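PDB 7LKK: aminofutalosine deaminase from Helicobacter pylori, which deaminates the nucleoside aminofutalosine in the menaquinone pathway, and holds here an iron(III) ion and the inhibitor methylthio-coformycin. Local coordinates for residues M203-I208 and I263-D268; T220-S225 and E257-Y262. One frame throughout, in Å; residues are numbered along the deposited sequence.

Overall arrangement
From the N terminus, the chain runs through helix 201-213 on the outside of the amidohydrolase TIM barrel and then straight into barrel strand 218-222. Helices 226-234 and 242-247 follow, and the short helix 259-264 brings the chain back. Contact 2 joins 220-225 to 257-262 across 31 intervening residues. Contact 1 joins 203-208 to 263-268 and so closes a wider loop, with 54 residues between its segments, that contains the whole of contact 2. Both use helix 259-264, and their centres lie about 12 Å apart. They also touch each other, I263 CG1 lying 3.6 Å from F222 CZ. Together they tie outer helix, barrel strand and returning helix, and contact 2 reaches the metal site through H221.

Contact 1 of 2, residues M203-I208 and I263-D268; sequences MALSVI and IDMFKD
M265 turns its CG beside its own backbone N (chi1 -72°) and then bends back at the sulfur (chi3 -54°), which lays the end of its thioether against A204 and L205. The side chain touches helix 201-213 along its length. Its CB lies 3.7 Å from I208 CD1. One atom further on, CG touches L205 CD2 at 3.7 Å, and the side chains of L205 and M265 cross at about a right angle. The sulfur SD lies 3.8 Å from L205 CD2 and 3.9 Å from A204 CB, and the terminal CE is left to rest on the methyl of A204.

I208 is shared between M265 and F266. Its delta methyl sits over one face of the F266 ring in a CH-pi contact, with I208 CD1 4.0 Å from the F266 centroid and 17° off the ring normal, displaced toward the rim. The CG2 branch also comes near the M265 carbonyl, I208 CG2 lying 3.9 Å from M265 O. M265 and F266 are the two central residues of a type I turn from D264 to K267, closed by the bond from K267 N to D264 O (3.1 Å). Consecutive residues of this turn therefore reach the same helix. L218 of the next barrel strand touches both I208 and F266, and Y256 touches A204 and M265. The contact thus joins an outer helix of the barrel to the turn that leads into strand 269-275.

Every side-chain group that meets here is apolar, and all but L205 are buried. The contact is therefore held by dispersion and the exclusion of water, the bend at chi3 bringing CE onto A204.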
loop_
_atom_site.group_PDB
_atom_site.type_symbol
_atom_site.label_atom_id
_atom_site.label_comp_id
_atom_site.label_asym_id
_atom_site.label_seq_id
_atom_site.Cartn_x
_atom_site.Cartn_y
_atom_site.Cartn_z
ATOM N N MET A 203 -14.412 2.245 -36.329
ATOM C CA MET A 203 -14.616 1.005 -35.588
ATOM C C MET A 203 -15.239 1.282 -34.225
ATOM O O MET A 203 -16.137 0.554 -33.788
ATOM C CB MET A 203 -13.290 0.260 -35.435
ATOM C CG MET A 203 -12.572 0.012 -36.752
ATOM S SD MET A 203 -13.178 -1.465 -37.585
ATOM C CE MET A 203 -11.882 -2.637 -37.206
ATOM N N ALA A 204 -14.781 2.336 -33.544
ATOM C CA ALA A 204 -15.354 2.687 -32.248
ATOM C C ALA A 204 -16.807 3.121 -32.388
ATOM O O ALA A 204 -17.658 2.724 -31.585
ATOM C CB ALA A 204 -14.527 3.787 -31.583
ATOM N N LEU A 205 -17.107 3.937 -33.405
ATOM C CA LEU A 205 -18.487 4.349 -33.647
ATOM C C LEU A 205 -19.394 3.144 -33.859
ATOM O O LEU A 205 -20.550 3.139 -33.417
ATOM C CB LEU A 205 -18.553 5.284 -34.855
ATOM C CG LEU A 205 -17.866 6.644 -34.721
ATOM C CD1 LEU A 205 -17.820 7.352 -36.068
ATOM C CD2 LEU A 205 -18.576 7.499 -33.686
ATOM N N SER A 206 -18.886 2.111 -34.534
ATOM C CA SER A 206 -19.681 0.908 -34.752
ATOM C C SER A 206 -19.940 0.170 -33.445
ATOM O O SER A 206 -21.054 -0.310 -33.207
ATOM C CB SER A 206 -18.983 -0.007 -35.759
ATOM O OG SER A 206 -19.811 -1.102 -36.105
ATOM N N VAL A 207 -18.921 0.068 -32.585
ATOM C CA VAL A 207 -19.114 -0.575 -31.288
ATOM C C VAL A 207 -20.103 0.219 -30.445
ATOM O O VAL A 207 -20.992 -0.352 -29.801
ATOM C CB VAL A 207 -17.764 -0.745 -30.565
ATOM C CG1 VAL A 207 -17.976 -1.331 -29.176
ATOM C CG2 VAL A 207 -16.823 -1.624 -31.381
ATOM N N ILE A 208 -19.981 1.549 -30.458
ATOM C CA ILE A 208 -20.882 2.395 -29.676
ATOM C C ILE A 208 -22.312 2.248 -30.175
ATOM O O ILE A 208 -23.263 2.205 -29.384
ATOM C CB ILE A 208 -20.409 3.860 -29.727
ATOM C CG1 ILE A 208 -19.108 4.028 -28.939
ATOM C CG2 ILE A 208 -21.492 4.801 -29.213
ATOM C CD1 ILE A 208 -18.289 5.230 -29.362
ATOM N N ILE A 263 -13.985 11.935 -26.836
ATOM C CA ILE A 263 -15.043 12.019 -25.830
ATOM C C ILE A 263 -16.411 12.128 -26.491
ATOM O O ILE A 263 -17.371 11.464 -26.076
ATOM C CB ILE A 263 -14.786 13.209 -24.886
ATOM C CG1 ILE A 263 -13.531 12.975 -24.044
ATOM C CG2 ILE A 263 -16.004 13.470 -24.000
ATOM C CD1 ILE A 263 -12.982 14.242 -23.419
ATOM N N ASP A 264 -16.522 12.958 -27.531
ATOM C CA ASP A 264 -17.820 13.233 -28.138
ATOM C C ASP A 264 -18.470 11.991 -28.735
ATOM O O ASP A 264 -19.697 11.963 -28.876
ATOM C CB ASP A 264 -17.681 14.315 -29.210
ATOM C CG ASP A 264 -17.349 15.674 -28.625
ATOM O OD1 ASP A 264 -17.305 15.794 -27.381
ATOM O OD2 ASP A 264 -17.127 16.621 -29.409
ATOM N N MET A 265 -17.682 10.968 -29.086
ATOM C CA MET A 265 -18.263 9.723 -29.583
ATOM C C MET A 265 -19.235 9.113 -28.584
ATOM O O MET A 265 -20.206 8.461 -28.984
ATOM C CB MET A 265 -17.163 8.711 -29.903
ATOM C CG MET A 265 -16.334 9.019 -31.132
ATOM S SD MET A 265 -15.370 7.575 -31.620
ATOM C CE MET A 265 -14.520 7.212 -30.084
ATOM N N PHE A 266 -18.984 9.295 -27.289
ATOM C CA PHE A 266 -19.792 8.703 -26.235
ATOM C C PHE A 266 -20.890 9.640 -25.742
ATOM O O PHE A 266 -21.440 9.415 -24.659
ATOM C CB PHE A 266 -18.894 8.276 -25.069
ATOM C CG PHE A 266 -17.812 7.308 -25.465
ATOM C CD1 PHE A 266 -18.023 5.942 -25.379
ATOM C CD2 PHE A 266 -16.590 7.765 -25.930
ATOM C CE1 PHE A 266 -17.034 5.049 -25.748
ATOM C CE2 PHE A 266 -15.597 6.877 -26.301
ATOM C CZ PHE A 266 -15.818 5.518 -26.208
ATOM N N LYS A 267 -21.213 10.673 -26.516
ATOM C CA LYS A 267 -22.249 11.624 -26.135
ATOM C C LYS A 267 -23.568 10.914 -25.856
ATOM O O LYS A 267 -24.009 10.066 -26.637
ATOM C CB LYS A 267 -22.429 12.667 -27.241
ATOM C CG LYS A 267 -23.575 13.633 -27.013
ATOM C CD LYS A 267 -23.426 14.877 -27.872
ATOM C CE LYS A 267 -24.645 15.096 -28.751
ATOM N NZ LYS A 267 -24.553 14.326 -30.025
ATOM N N ASP A 268 -24.191 11.268 -24.733
ATOM C CA ASP A 268 -25.475 10.714 -24.304
ATOM C C ASP A 268 -25.430 9.187 -24.235
ATOM O O ASP A 268 -26.217 8.480 -24.866
ATOM C CB ASP A 268 -26.606 11.187 -25.223
ATOM C CG ASP A 268 -26.713 12.698 -25.293
ATOM O OD1 ASP A 268 -26.680 13.249 -26.411
ATOM O OD2 ASP A 268 -26.835 13.337 -24.228
#

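Contact 2 of 2, residues T220-S225 and E257-Y262; sequences THFLES and EGANDY. With FE (Fe (III) ion), chain E; MCF ((8R)-3-(5-S-methyl-5-thio-beta-D-ribofuranosyl)-3,6,7,8-tetrahydroimidazo[4,5-d][1,3]diazepin-8-ol), chain J.
Behind the iron and inhibitor site of this amidohydrolase, T220 and F222 of strand 218-222 pack on Y262 and A259 of helix 259-264, while H221 between them points away from the helix, to the metal. T220 carries OG1 opposite its backbone N (chi1 -175°), where it meets the Y262 hydroxyl, the two side chains coming from opposite directions. Y262 OH donates to T220 OG1 at 2.6 Å, with that oxygen in the plane of the tyrosine ring. T220 OG1 in turn bonds to V193 O, so the tyrosine is linked through the threonine to the neighbouring barrel strand.

Beside this bond, F222 and Y262 slide past each other in opposite directions, F222 CD1 reaching Y262 CD2 at 3.8 Å. The methyl of A259 lies at the edge of the phenylalanine ring, 4.1 Å from F222 CZ. L223 CG, from the next residue, covers one face of the same ring.

On the side of the site, H221 NE2 binds the iron at 2.4 Å, and the inhibitor hydroxyl O8 joins it there; H79, H81 and D328 also belong to the metal site. H221 ND1 is hydrogen-bonded to H194 O, which fixes the rotation of the imidazole, and the inhibitor lies over one imidazole face. E224 OE1, at the end of an extended chain, accepts a hydrogen bond from MCF N6 at 2.7 Å, nearly straight at 163°. The carboxylate of E228 takes the backbone N-H of both L223 and E224 and so holds the loop carrying E224.

The strand and the loop after it thus face two ways: H221 holds the iron that binds the inhibitor and E224 bonds to the inhibitor itself, while behind them a buried phenol that donates its proton to the threonine hydroxyl, and apolar contacts of F222 with Y262 and A259, fasten the strand to the helix.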
loop_
_atom_site.group_PDB
_atom_site.type_symbol
_atom_site.label_atom_id
_atom_site.label_comp_id
_atom_site.label_asym_id
_atom_site.label_seq_id
_atom_site.Cartn_x
_atom_site.Cartn_y
_atom_site.Cartn_z
ATOM N N THR A 220 -14.176 2.350 -21.332
ATOM C CA THR A 220 -13.021 2.711 -22.141
ATOM C C THR A 220 -11.897 3.190 -21.235
ATOM O O THR A 220 -12.142 3.740 -20.157
ATOM C CB THR A 220 -13.379 3.792 -23.174
ATOM O OG1 THR A 220 -12.252 4.044 -24.023
ATOM C CG2 THR A 220 -13.803 5.085 -22.489
ATOM N N HIS A 221 -10.662 2.946 -21.672
ATOM C CA HIS A 221 -9.483 3.523 -21.039
ATOM C C HIS A 221 -9.238 4.903 -21.633
ATOM O O HIS A 221 -9.239 5.062 -22.858
ATOM C CB HIS A 221 -8.257 2.632 -21.242
ATOM C CG HIS A 221 -8.429 1.238 -20.726
ATOM N ND1 HIS A 221 -8.778 0.180 -21.538
ATOM C CD2 HIS A 221 -8.300 0.727 -19.478
ATOM C CE1 HIS A 221 -8.855 -0.921 -20.814
ATOM N NE2 HIS A 221 -8.569 -0.618 -19.561
ATOM N N PHE A 222 -9.029 5.900 -20.774
ATOM C CA PHE A 222 -8.935 7.281 -21.235
ATOM C C PHE A 222 -7.770 7.985 -20.557
ATOM O O PHE A 222 -7.723 8.058 -19.326
ATOM C CB PHE A 222 -10.243 8.033 -20.963
ATOM C CG PHE A 222 -10.298 9.386 -21.604
ATOM C CD1 PHE A 222 -10.183 9.518 -22.978
ATOM C CD2 PHE A 222 -10.458 10.527 -20.835
ATOM C CE1 PHE A 222 -10.226 10.762 -23.572
ATOM C CE2 PHE A 222 -10.504 11.774 -21.425
ATOM C CZ PHE A 222 -10.388 11.892 -22.795
ATOM N N LEU A 223 -6.850 8.508 -21.371
ATOM C CA LEU A 223 -5.755 9.379 -20.935
ATOM C C LEU A 223 -5.050 8.819 -19.699
ATOM O O LEU A 223 -4.959 9.450 -18.642
ATOM C CB LEU A 223 -6.264 10.807 -20.709
ATOM C CG LEU A 223 -6.857 11.448 -21.975
ATOM C CD1 LEU A 223 -7.140 12.932 -21.789
ATOM C CD2 LEU A 223 -5.944 11.232 -23.173
ATOM N N GLU A 224 -4.545 7.600 -19.864
ATOM C CA GLU A 224 -3.858 6.860 -18.817
ATOM C C GLU A 224 -2.375 7.201 -18.718
ATOM O O GLU A 224 -1.738 6.854 -17.718
ATOM C CB GLU A 224 -4.039 5.359 -19.069
ATOM C CG GLU A 224 -3.544 4.440 -17.975
ATOM C CD GLU A 224 -3.774 2.985 -18.311
ATOM O OE1 GLU A 224 -4.268 2.700 -19.424
ATOM O OE2 GLU A 224 -3.468 2.125 -17.463
ATOM N N SER A 225 -1.813 7.883 -19.714
ATOM C CA SER A 225 -0.381 8.133 -19.729
ATOM C C SER A 225 -0.101 9.471 -20.393
ATOM O O SER A 225 -0.935 10.018 -21.119
ATOM C CB SER A 225 0.376 7.022 -20.461
ATOM O OG SER A 225 0.012 6.975 -21.832
ATOM N N GLU A 257 -8.367 13.567 -33.479
ATOM C CA GLU A 257 -7.789 14.910 -33.413
ATOM C C GLU A 257 -8.272 15.579 -32.132
ATOM O O GLU A 257 -9.278 16.289 -32.114
ATOM C CB GLU A 257 -8.154 15.723 -34.648
ATOM C CG GLU A 257 -7.318 16.985 -34.811
ATOM C CD GLU A 257 -5.832 16.690 -34.912
ATOM O OE1 GLU A 257 -5.441 15.863 -35.763
ATOM O OE2 GLU A 257 -5.053 17.283 -34.134
ATOM N N GLY A 258 -7.541 15.347 -31.049
ATOM C CA GLY A 258 -7.848 15.945 -29.768
ATOM C C GLY A 258 -8.713 15.051 -28.896
ATOM O O GLY A 258 -9.407 14.149 -29.364
ATOM N N ALA A 259 -8.664 15.324 -27.592
ATOM C CA ALA A 259 -9.430 14.526 -26.640
ATOM C C ALA A 259 -10.930 14.671 -26.873
ATOM O O ALA A 259 -11.683 13.701 -26.727
ATOM C CB ALA A 259 -9.065 14.923 -25.211
ATOM N N ASN A 260 -11.382 15.873 -27.240
ATOM C CA ASN A 260 -12.812 16.102 -27.431
ATOM C C ASN A 260 -13.372 15.257 -28.566
ATOM O O ASN A 260 -14.522 14.810 -28.496
ATOM C CB ASN A 260 -13.077 17.585 -27.689
ATOM C CG ASN A 260 -12.971 18.420 -26.429
ATOM O OD1 ASN A 260 -12.677 17.900 -25.354
ATOM N ND2 ASN A 260 -13.203 19.720 -26.555
ATOM N N ASP A 261 -12.578 15.025 -29.613
ATOM C CA ASP A 261 -13.016 14.162 -30.706
ATOM C C ASP A 261 -13.337 12.760 -30.202
ATOM O O ASP A 261 -14.312 12.140 -30.643
ATOM C CB ASP A 261 -11.939 14.113 -31.790
ATOM C CG ASP A 261 -12.411 13.430 -33.057
ATOM O OD1 ASP A 261 -13.610 13.540 -33.384
ATOM O OD2 ASP A 261 -11.579 12.786 -33.729
ATOM N N TYR A 262 -12.530 12.250 -29.270
ATOM C CA TYR A 262 -12.784 10.928 -28.707
ATOM C C TYR A 262 -13.966 10.957 -27.747
ATOM O O TYR A 262 -14.858 10.102 -27.819
ATOM C CB TYR A 262 -11.530 10.413 -28.000
ATOM C CG TYR A 262 -11.613 8.963 -27.591
ATOM C CD1 TYR A 262 -11.404 7.949 -28.516
ATOM C CD2 TYR A 262 -11.904 8.606 -26.279
ATOM C CE1 TYR A 262 -11.479 6.619 -28.148
ATOM C CE2 TYR A 262 -11.981 7.278 -25.902
ATOM C CZ TYR A 262 -11.767 6.289 -26.840
ATOM O OH TYR A 262 -11.844 4.966 -26.471
HETATM FE FE FE E . -8.024 -2.008 -17.723
HETATM O O8 MCF J . -6.342 -1.070 -18.092
HETATM C C8 MCF J . -5.101 -1.701 -17.908
HETATM C C7 MCF J . -3.928 -0.835 -18.355
HETATM N N6 MCF J . -4.305 0.006 -19.464
HETATM C C5 MCF J . -4.966 -0.579 -20.609
HETATM N N4 MCF J . -5.323 -1.984 -20.768
HETATM C C10 MCF J . -5.134 -3.199 -19.937
HETATM C C9 MCF J . -5.042 -3.098 -18.562
HETATM N N1 MCF J . -4.886 -4.323 -18.080
HETATM C C2 MCF J . -4.893 -5.198 -19.084
HETATM N N3 MCF J . -5.056 -4.505 -20.215
HETATM C C1S MCF J . -5.099 -5.151 -21.563
HETATM C C2S MCF J . -6.195 -4.585 -22.495
HETATM O O2S MCF J . -7.393 -5.190 -22.254
HETATM O O4S MCF J . -4.008 -4.922 -22.193
HETATM C C4S MCF J . -4.375 -5.004 -23.769
HETATM C C3S MCF J . -5.672 -4.966 -23.875
HETATM O O3S MCF J . -6.183 -6.334 -24.252
HETATM C C5S MCF J . -3.747 -3.826 -24.493
HETATM S S5S MCF J . -3.358 -4.299 -26.202
HETATM C C6S MCF J . -3.161 -2.799 -27.207
#